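Local structure of transcription regulator AcaB (Escherichia coli, 6N8B) at residues 24-29 with 110-115; 32-37 with 128-133; 40-45 with 118-123. The protein regulates transcription in E. coli carrying IncC (A/C) plasmids and has a crucial role in the conjugation of these plasmids. All coordinates share one frame; numbering follows the deposited sequence.

Contact 1 (24-29 with 110-115)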
# COMPACT_ATOMS: atom_id res chain seq x y z
N LYS A 24 -17.78 0.41 1.74
CA LYS A 24 -17.33 1.05 2.96
C LYS A 24 -17.22 0.01 4.07
O LYS A 24 -18.06 -0.88 4.19
CB LYS A 24 -18.30 2.17 3.37
CG LYS A 24 -18.47 3.23 2.29
CD LYS A 24 -19.52 4.28 2.65
CE LYS A 24 -19.67 5.31 1.54
NZ LYS A 24 -20.75 6.31 1.80
N GLN A 25 -16.16 0.13 4.86
CA GLN A 25 -15.67 -0.96 5.69
C GLN A 25 -14.87 -0.36 6.82
O GLN A 25 -14.12 0.60 6.61
CB GLN A 25 -14.81 -1.94 4.88
CG GLN A 25 -14.03 -2.94 5.74
CD GLN A 25 -12.98 -3.72 4.97
OE1 GLN A 25 -12.49 -3.28 3.93
NE2 GLN A 25 -12.62 -4.89 5.49
N VAL A 26 -15.02 -0.92 8.02
CA VAL A 26 -14.24 -0.50 9.17
C VAL A 26 -13.09 -1.47 9.34
O VAL A 26 -13.31 -2.69 9.43
CB VAL A 26 -15.11 -0.44 10.44
CG1 VAL A 26 -14.23 -0.40 11.68
CG2 VAL A 26 -16.04 0.77 10.40
N LEU A 27 -11.88 -0.95 9.39
CA LEU A 27 -10.66 -1.75 9.34
C LEU A 27 -9.87 -1.48 10.61
O LEU A 27 -9.29 -0.39 10.77
CB LEU A 27 -9.83 -1.45 8.09
CG LEU A 27 -8.40 -1.97 8.09
CD1 LEU A 27 -8.35 -3.49 8.05
CD2 LEU A 27 -7.67 -1.41 6.89
N LYS A 28 -9.86 -2.43 11.53
CA LYS A 28 -9.10 -2.26 12.76
C LYS A 28 -7.66 -2.68 12.53
O LYS A 28 -7.38 -3.68 11.86
CB LYS A 28 -9.74 -3.04 13.91
CG LYS A 28 -8.77 -3.48 14.99
CD LYS A 28 -9.41 -4.37 16.03
CE LYS A 28 -10.38 -3.56 16.85
NZ LYS A 28 -10.82 -4.25 18.10
N VAL A 29 -6.74 -1.90 13.09
CA VAL A 29 -5.31 -2.08 12.89
C VAL A 29 -4.65 -2.08 14.26
O VAL A 29 -4.82 -1.13 15.04
CB VAL A 29 -4.73 -0.99 11.98
CG1 VAL A 29 -3.23 -1.15 11.86
CG2 VAL A 29 -5.38 -1.03 10.61
N GLU A 110 -9.40 1.90 14.64
CA GLU A 110 -10.33 1.51 13.59
C GLU A 110 -10.43 2.65 12.59
O GLU A 110 -10.64 3.81 12.97
CB GLU A 110 -11.71 1.20 14.17
CG GLU A 110 -11.78 -0.11 14.93
CD GLU A 110 -13.15 -0.36 15.52
OE1 GLU A 110 -13.47 -1.54 15.80
OE2 GLU A 110 -13.89 0.62 15.73
N TYR A 111 -10.25 2.33 11.31
CA TYR A 111 -10.34 3.31 10.24
C TYR A 111 -11.54 2.99 9.35
O TYR A 111 -11.69 1.85 8.88
CB TYR A 111 -9.07 3.33 9.39
CG TYR A 111 -7.80 3.62 10.17
CD1 TYR A 111 -7.06 2.59 10.74
CD2 TYR A 111 -7.33 4.92 10.32
CE1 TYR A 111 -5.90 2.85 11.45
CE2 TYR A 111 -6.18 5.18 11.02
CZ TYR A 111 -5.46 4.15 11.58
OH TYR A 111 -4.31 4.41 12.28
N THR A 112 -12.38 3.99 9.12
CA THR A 112 -13.46 3.88 8.15
C THR A 112 -12.89 4.21 6.78
O THR A 112 -12.47 5.35 6.53
CB THR A 112 -14.61 4.82 8.50
OG1 THR A 112 -15.15 4.47 9.78
CG2 THR A 112 -15.71 4.73 7.45
N ILE A 113 -12.88 3.23 5.89
CA ILE A 113 -12.31 3.38 4.56
C ILE A 113 -13.39 3.05 3.54
O ILE A 113 -14.24 2.19 3.77
CB ILE A 113 -11.07 2.49 4.34
CG1 ILE A 113 -11.46 1.01 4.30
CG2 ILE A 113 -10.06 2.72 5.45
CD1 ILE A 113 -10.29 0.08 4.09
N GLU A 114 -13.36 3.76 2.41
CA GLU A 114 -14.21 3.43 1.28
C GLU A 114 -13.34 2.94 0.13
O GLU A 114 -12.22 3.42 -0.07
CB GLU A 114 -15.04 4.63 0.83
CG GLU A 114 -15.47 5.56 1.95
CD GLU A 114 -16.00 6.88 1.41
OE1 GLU A 114 -17.00 7.38 1.96
OE2 GLU A 114 -15.42 7.39 0.43
N ILE A 115 -13.89 2.00 -0.62
CA ILE A 115 -13.13 1.26 -1.62
C ILE A 115 -13.85 1.43 -2.95
O ILE A 115 -14.93 0.87 -3.16
CB ILE A 115 -12.98 -0.22 -1.23
CG1 ILE A 115 -11.92 -0.36 -0.15
CG2 ILE A 115 -12.59 -1.06 -2.43
CD1 ILE A 115 -12.20 -1.43 0.88

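Contact 2 (32-37 with 128-133)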
# COMPACT_ATOMS: atom_id res chain seq x y z
N LEU A 32 1.53 -0.51 15.58
CA LEU A 32 1.84 0.89 15.30
C LEU A 32 2.45 1.06 13.91
O LEU A 32 2.30 2.12 13.30
CB LEU A 32 2.79 1.45 16.36
CG LEU A 32 3.35 2.85 16.10
CD1 LEU A 32 2.25 3.91 16.19
CD2 LEU A 32 4.49 3.16 17.06
N GLN A 33 3.11 0.02 13.39
CA GLN A 33 3.70 0.12 12.06
C GLN A 33 2.62 0.16 10.99
O GLN A 33 2.64 1.02 10.10
CB GLN A 33 4.65 -1.05 11.81
CG GLN A 33 5.84 -1.10 12.75
CD GLN A 33 5.48 -1.66 14.11
OE1 GLN A 33 4.51 -2.40 14.24
NE2 GLN A 33 6.26 -1.30 15.12
N ALA A 34 1.66 -0.76 11.07
CA ALA A 34 0.56 -0.75 10.12
C ALA A 34 -0.33 0.47 10.30
O ALA A 34 -0.88 0.99 9.32
CB ALA A 34 -0.26 -2.04 10.24
N GLN A 35 -0.48 0.96 11.54
CA GLN A 35 -1.24 2.19 11.76
C GLN A 35 -0.59 3.36 11.04
O GLN A 35 -1.28 4.14 10.36
CB GLN A 35 -1.35 2.48 13.26
CG GLN A 35 -2.41 1.66 13.97
CD GLN A 35 -2.47 1.96 15.45
OE1 GLN A 35 -1.78 2.86 15.94
NE2 GLN A 35 -3.31 1.23 16.17
N ARG A 36 0.73 3.50 11.17
CA ARG A 36 1.40 4.64 10.56
C ARG A 36 1.36 4.56 9.04
O ARG A 36 1.06 5.56 8.37
CB ARG A 36 2.84 4.74 11.06
CG ARG A 36 2.98 5.56 12.34
CD ARG A 36 2.40 6.98 12.14
NE ARG A 36 3.43 7.95 11.81
CZ ARG A 36 3.20 9.15 11.31
NH1 ARG A 36 4.21 9.97 11.04
NH2 ARG A 36 1.95 9.54 11.04
N VAL A 37 1.63 3.38 8.47
CA VAL A 37 1.52 3.19 7.03
C VAL A 37 0.13 3.61 6.54
O VAL A 37 -0.01 4.33 5.54
CB VAL A 37 1.82 1.73 6.65
CG1 VAL A 37 1.40 1.45 5.22
CG2 VAL A 37 3.28 1.43 6.86
N ARG A 128 -3.31 -4.91 6.08
CA ARG A 128 -3.71 -5.94 7.03
C ARG A 128 -2.65 -7.03 7.15
O ARG A 128 -2.30 -7.46 8.25
CB ARG A 128 -5.06 -6.54 6.62
CG ARG A 128 -5.29 -7.98 7.08
CD ARG A 128 -5.39 -8.09 8.60
NE ARG A 128 -6.24 -7.08 9.19
CZ ARG A 128 -7.52 -7.27 9.48
NH1 ARG A 128 -8.11 -8.43 9.21
NH2 ARG A 128 -8.23 -6.29 10.04
N LYS A 129 -2.13 -7.50 6.01
CA LYS A 129 -1.11 -8.54 6.07
C LYS A 129 0.18 -8.02 6.71
O LYS A 129 0.92 -8.81 7.31
CB LYS A 129 -0.85 -9.12 4.69
CG LYS A 129 -2.12 -9.26 3.88
CD LYS A 129 -2.14 -10.52 3.04
CE LYS A 129 -1.10 -10.51 1.96
NZ LYS A 129 -1.53 -11.39 0.83
N LEU A 130 0.43 -6.72 6.62
CA LEU A 130 1.53 -6.14 7.38
C LEU A 130 1.21 -6.13 8.87
O LEU A 130 2.07 -6.43 9.70
CB LEU A 130 1.83 -4.73 6.87
CG LEU A 130 2.67 -3.80 7.73
CD1 LEU A 130 4.12 -4.19 7.62
CD2 LEU A 130 2.49 -2.35 7.32
N ASP A 131 -0.03 -5.79 9.23
CA ASP A 131 -0.44 -5.84 10.63
C ASP A 131 -0.23 -7.24 11.20
O ASP A 131 0.30 -7.40 12.31
CB ASP A 131 -1.91 -5.42 10.75
CG ASP A 131 -2.26 -4.94 12.15
OD1 ASP A 131 -1.35 -4.50 12.88
OD2 ASP A 131 -3.45 -4.99 12.52
N THR A 132 -0.62 -8.27 10.44
CA THR A 132 -0.41 -9.64 10.89
C THR A 132 1.07 -9.96 11.02
O THR A 132 1.51 -10.55 12.01
CB THR A 132 -1.09 -10.62 9.93
OG1 THR A 132 -2.51 -10.46 10.02
CG2 THR A 132 -0.72 -12.06 10.27
N LEU A 133 1.87 -9.56 10.02
CA LEU A 133 3.30 -9.83 10.07
C LEU A 133 3.95 -9.18 11.29
O LEU A 133 4.80 -9.78 11.94
CB LEU A 133 3.97 -9.33 8.78
CG LEU A 133 5.41 -9.80 8.60
CD1 LEU A 133 5.42 -11.32 8.56
CD2 LEU A 133 6.01 -9.22 7.34

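Contact 3 (40-45 with 118-123)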
# COMPACT_ATOMS: atom_id res chain seq x y z
N ARG A 40 -0.39 7.69 6.76
CA ARG A 40 0.33 8.58 5.87
C ARG A 40 0.22 8.20 4.40
O ARG A 40 0.57 9.03 3.54
CB ARG A 40 1.82 8.66 6.25
CG ARG A 40 2.52 7.35 6.51
CD ARG A 40 3.78 7.55 7.34
NE ARG A 40 4.93 7.96 6.53
CZ ARG A 40 6.02 7.23 6.35
NH1 ARG A 40 6.14 6.04 6.93
NH2 ARG A 40 7.01 7.69 5.59
N SER A 41 -0.27 7.01 4.07
CA SER A 41 -0.27 6.58 2.67
C SER A 41 -1.64 6.28 2.08
O SER A 41 -1.82 6.47 0.88
CB SER A 41 0.62 5.34 2.49
OG SER A 41 -0.07 4.16 2.86
N PHE A 42 -2.61 5.82 2.88
CA PHE A 42 -3.81 5.22 2.30
C PHE A 42 -4.61 6.23 1.48
O PHE A 42 -4.87 6.01 0.29
CB PHE A 42 -4.69 4.61 3.38
CG PHE A 42 -5.90 3.90 2.84
CD1 PHE A 42 -5.80 2.62 2.33
CD2 PHE A 42 -7.13 4.53 2.83
CE1 PHE A 42 -6.91 1.97 1.83
CE2 PHE A 42 -8.25 3.89 2.32
CZ PHE A 42 -8.14 2.60 1.82
N GLU A 43 -5.05 7.31 2.11
CA GLU A 43 -5.94 8.24 1.42
C GLU A 43 -5.27 8.86 0.20
O GLU A 43 -5.93 9.13 -0.81
CB GLU A 43 -6.43 9.32 2.38
CG GLU A 43 -7.42 8.79 3.40
CD GLU A 43 -8.25 9.88 4.03
OE1 GLU A 43 -7.79 11.05 4.04
OE2 GLU A 43 -9.36 9.58 4.51
N ARG A 44 -3.96 9.07 0.27
CA ARG A 44 -3.23 9.52 -0.92
C ARG A 44 -3.23 8.44 -2.00
O ARG A 44 -3.47 8.74 -3.18
CB ARG A 44 -1.80 9.89 -0.54
CG ARG A 44 -0.98 10.42 -1.70
CD ARG A 44 -1.60 11.66 -2.31
NE ARG A 44 -0.96 12.02 -3.57
CZ ARG A 44 -1.39 11.61 -4.76
NH1 ARG A 44 -2.45 10.82 -4.85
NH2 ARG A 44 -0.75 11.99 -5.86
N VAL A 45 -2.97 7.19 -1.61
CA VAL A 45 -2.98 6.09 -2.57
C VAL A 45 -4.39 5.83 -3.08
O VAL A 45 -4.60 5.54 -4.26
CB VAL A 45 -2.37 4.83 -1.94
CG1 VAL A 45 -2.55 3.62 -2.84
CG2 VAL A 45 -0.90 5.05 -1.69
N PRO A 118 -10.99 -2.22 -7.10
CA PRO A 118 -10.33 -3.37 -6.47
C PRO A 118 -8.90 -3.09 -6.03
O PRO A 118 -8.45 -3.65 -5.02
CB PRO A 118 -10.39 -4.47 -7.54
CG PRO A 118 -11.21 -3.94 -8.66
CD PRO A 118 -11.40 -2.48 -8.50
N GLN A 119 -8.16 -2.24 -6.76
CA GLN A 119 -6.78 -1.95 -6.36
C GLN A 119 -6.71 -1.28 -4.99
O GLN A 119 -5.75 -1.52 -4.24
CB GLN A 119 -6.09 -1.09 -7.42
CG GLN A 119 -5.90 -1.78 -8.78
CD GLN A 119 -7.17 -1.87 -9.60
OE1 GLN A 119 -8.07 -1.04 -9.47
NE2 GLN A 119 -7.24 -2.88 -10.47
N VAL A 120 -7.70 -0.46 -4.63
CA VAL A 120 -7.73 0.10 -3.28
C VAL A 120 -7.94 -1.01 -2.25
O VAL A 120 -7.36 -0.98 -1.16
CB VAL A 120 -8.80 1.19 -3.16
CG1 VAL A 120 -8.72 1.87 -1.80
CG2 VAL A 120 -8.62 2.21 -4.26
N ALA A 121 -8.77 -2.00 -2.59
CA ALA A 121 -8.97 -3.13 -1.68
C ALA A 121 -7.66 -3.87 -1.45
O ALA A 121 -7.36 -4.26 -0.31
CB ALA A 121 -10.02 -4.08 -2.24
N GLN A 122 -6.86 -4.07 -2.50
CA GLN A 122 -5.64 -4.85 -2.34
C GLN A 122 -4.60 -4.09 -1.53
O GLN A 122 -3.88 -4.68 -0.72
CB GLN A 122 -5.07 -5.22 -3.70
CG GLN A 122 -6.09 -5.81 -4.65
CD GLN A 122 -5.57 -5.93 -6.07
OE1 GLN A 122 -4.89 -5.03 -6.57
NE2 GLN A 122 -5.89 -7.04 -6.72
N PHE A 123 -4.51 -2.77 -1.72
CA PHE A 123 -3.61 -1.98 -0.88
C PHE A 123 -4.06 -2.01 0.57
O PHE A 123 -3.24 -2.18 1.48
CB PHE A 123 -3.52 -0.54 -1.38
CG PHE A 123 -2.46 0.26 -0.69
CD1 PHE A 123 -1.14 0.21 -1.10
CD2 PHE A 123 -2.79 1.08 0.39
CE1 PHE A 123 -0.17 0.95 -0.45
CE2 PHE A 123 -1.82 1.82 1.03
CZ PHE A 123 -0.51 1.75 0.61

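Contact 1 (24-29 with 110-115)
Q25 pairs with I113, and L27 with Y111, through the four backbone hydrogen bonds that join these two antiparallel strands. Q25 N gives to I113 O and I113 N to Q25 O, both at 3.0 Å; L27 N reaches Y111 O and Y111 N reaches L27 O, both at 2.9 Å. The intervening K24-E114, V26-T112 and K28-E110 are non-hydrogen-bonded pairs, and CA-H...O contacts, such as V26 CA to Y111 O, lie alongside the bonds. Eighty residues separate the two segments in the chain, and their strands form a two-stranded sheet, each leading into a long helix: 32-59 after the first strand, 118-142 after the second. One face of the sheet rests on these helices, and the other is exposed.

The face carrying L27, Y111 and I113 lies on the helices and is largely apolar. I113 CD1 meets L27 CD2 at 4.1 Å; chi1 of 69° sets CG1 between the backbone N and the carbonyl carbon, swinging this branch toward the neighbouring strand. On the same face the extended Q25 rests a polar oxygen by a methyl, OE1 lying 3.6 Å from I115 CD1. The Y111 ring receives L27 O and V29 CG2 at its edge, near the ring plane, and its OH is hydrogen-bonded to E39 of helix 32-59.

Charged pairs occupy the exposed face. K24 and E114 run side by side in the same direction, their aliphatic parts touching, and NZ to OE1 is a long salt bridge of 3.9 Å. K28 is bent at chi3, and its NZ stays 4.4 Å from E110 OE1, beyond a salt bridge. V26, between the two lysines on strand 24-29, packs CG1 on E110 CB at 3.9 Å.

Contact 2 (32-37 with 128-133)
The D131 carboxylate is the flat group here, and the A34 methyl stands off one side of its plane, out beyond the OD1 and CB side of the group, with A34 CB 3.8 Å from OD1. Both carboxylate oxygens are bound just ahead of helix 32-59: S31 OG hydrogen-bonds OD1 and the N30 backbone N hydrogen-bonds OD2, which fixes the rotation of the group. The nearby start of that helix would probably help to stabilise its negative charge.

This is an antiparallel helix pair within a helical bundle, the segment axes lying 8.6 Å apart at 158°. The small side chain of A34 is consistent with that closeness: its CA is 5.2 Å from the CA of D131, and its CB also touches D131 CB. No hydrogen bond crosses between the segments.

L130 supplies the rest of the packing. With CG anti to the backbone N (chi1 164°), the side chain extends across to the other helix, and CD2 settles beside A34 CA at 3.8 Å. Farther along, I127 of helix 118-142 also touches V37, and Q159 of helix 148-182 reaches V37 as well. V37 and L130 meet tip to tip, CG2 to CD2, at 3.9 Å.

Contact 3 (40-45 with 118-123)
F123 projects toward segment 40-45 of helix 32-59 and meets three of its side chains, forming the dense part of this contact. V45 CG1 sits over the centre of one ring face in a CH-pi contact, 4.0 Å from the centroid and 10° off the ring normal. S41 OG and F42 CD1 lie at the ring edge, in its plane: OG is 3.3 Å from F123 CZ, and F42 CD1 is 3.9 Å from F123 CD2. F123 CG is anti to the backbone N (chi1 -172°), which carries the ring away from its own helix into this position. The S41 hydroxyl is buried but satisfied by a hydrogen bond with V37 O, one turn earlier.

F42 slides past F123 in the opposite direction and crosses V120 at about a right angle, with CZ 3.7 Å from V120 CG1. I113 of strand 109-115 touches F42 from outside the pair.

The backbones themselves are loosely spaced. The segment axes stay 10.7 Å apart, no hydrogen bond joins the segments, and even the CA atoms of V45 and V120 are 7.7 Å apart, so F42 and F123 do most of the bridging. E43 and P118 form the exposed outer side and take no part. R44, by contrast, is buried and held by a salt bridge with E173 of helix 148-182. That same helix brings A166 against S41 and V45. With 174° between the segment directions, this is a nearly antiparallel helix pair of a helical bundle, with F42 and F123 packed between the helices.

From the N terminus, the chain runs through strand 23-29 into helix 32-59, supplying the first halves of contacts 1, 2 and 3 in turn. After helix 62-96 it returns as strand 109-115, closing contact 1, then enters helix 118-142, which closes contact 3 before contact 2. The loop of contact 3 therefore nests within that of contact 2, as expected of an antiparallel helix pair, whereas contact 1 crosses both. V29 O to Q35 NE2 and K28 O to R128 NH2 are probable hydrogen bonds from contact 1 to contact 2. I115, packing against V120 and A121, links contact 1 to contact 3.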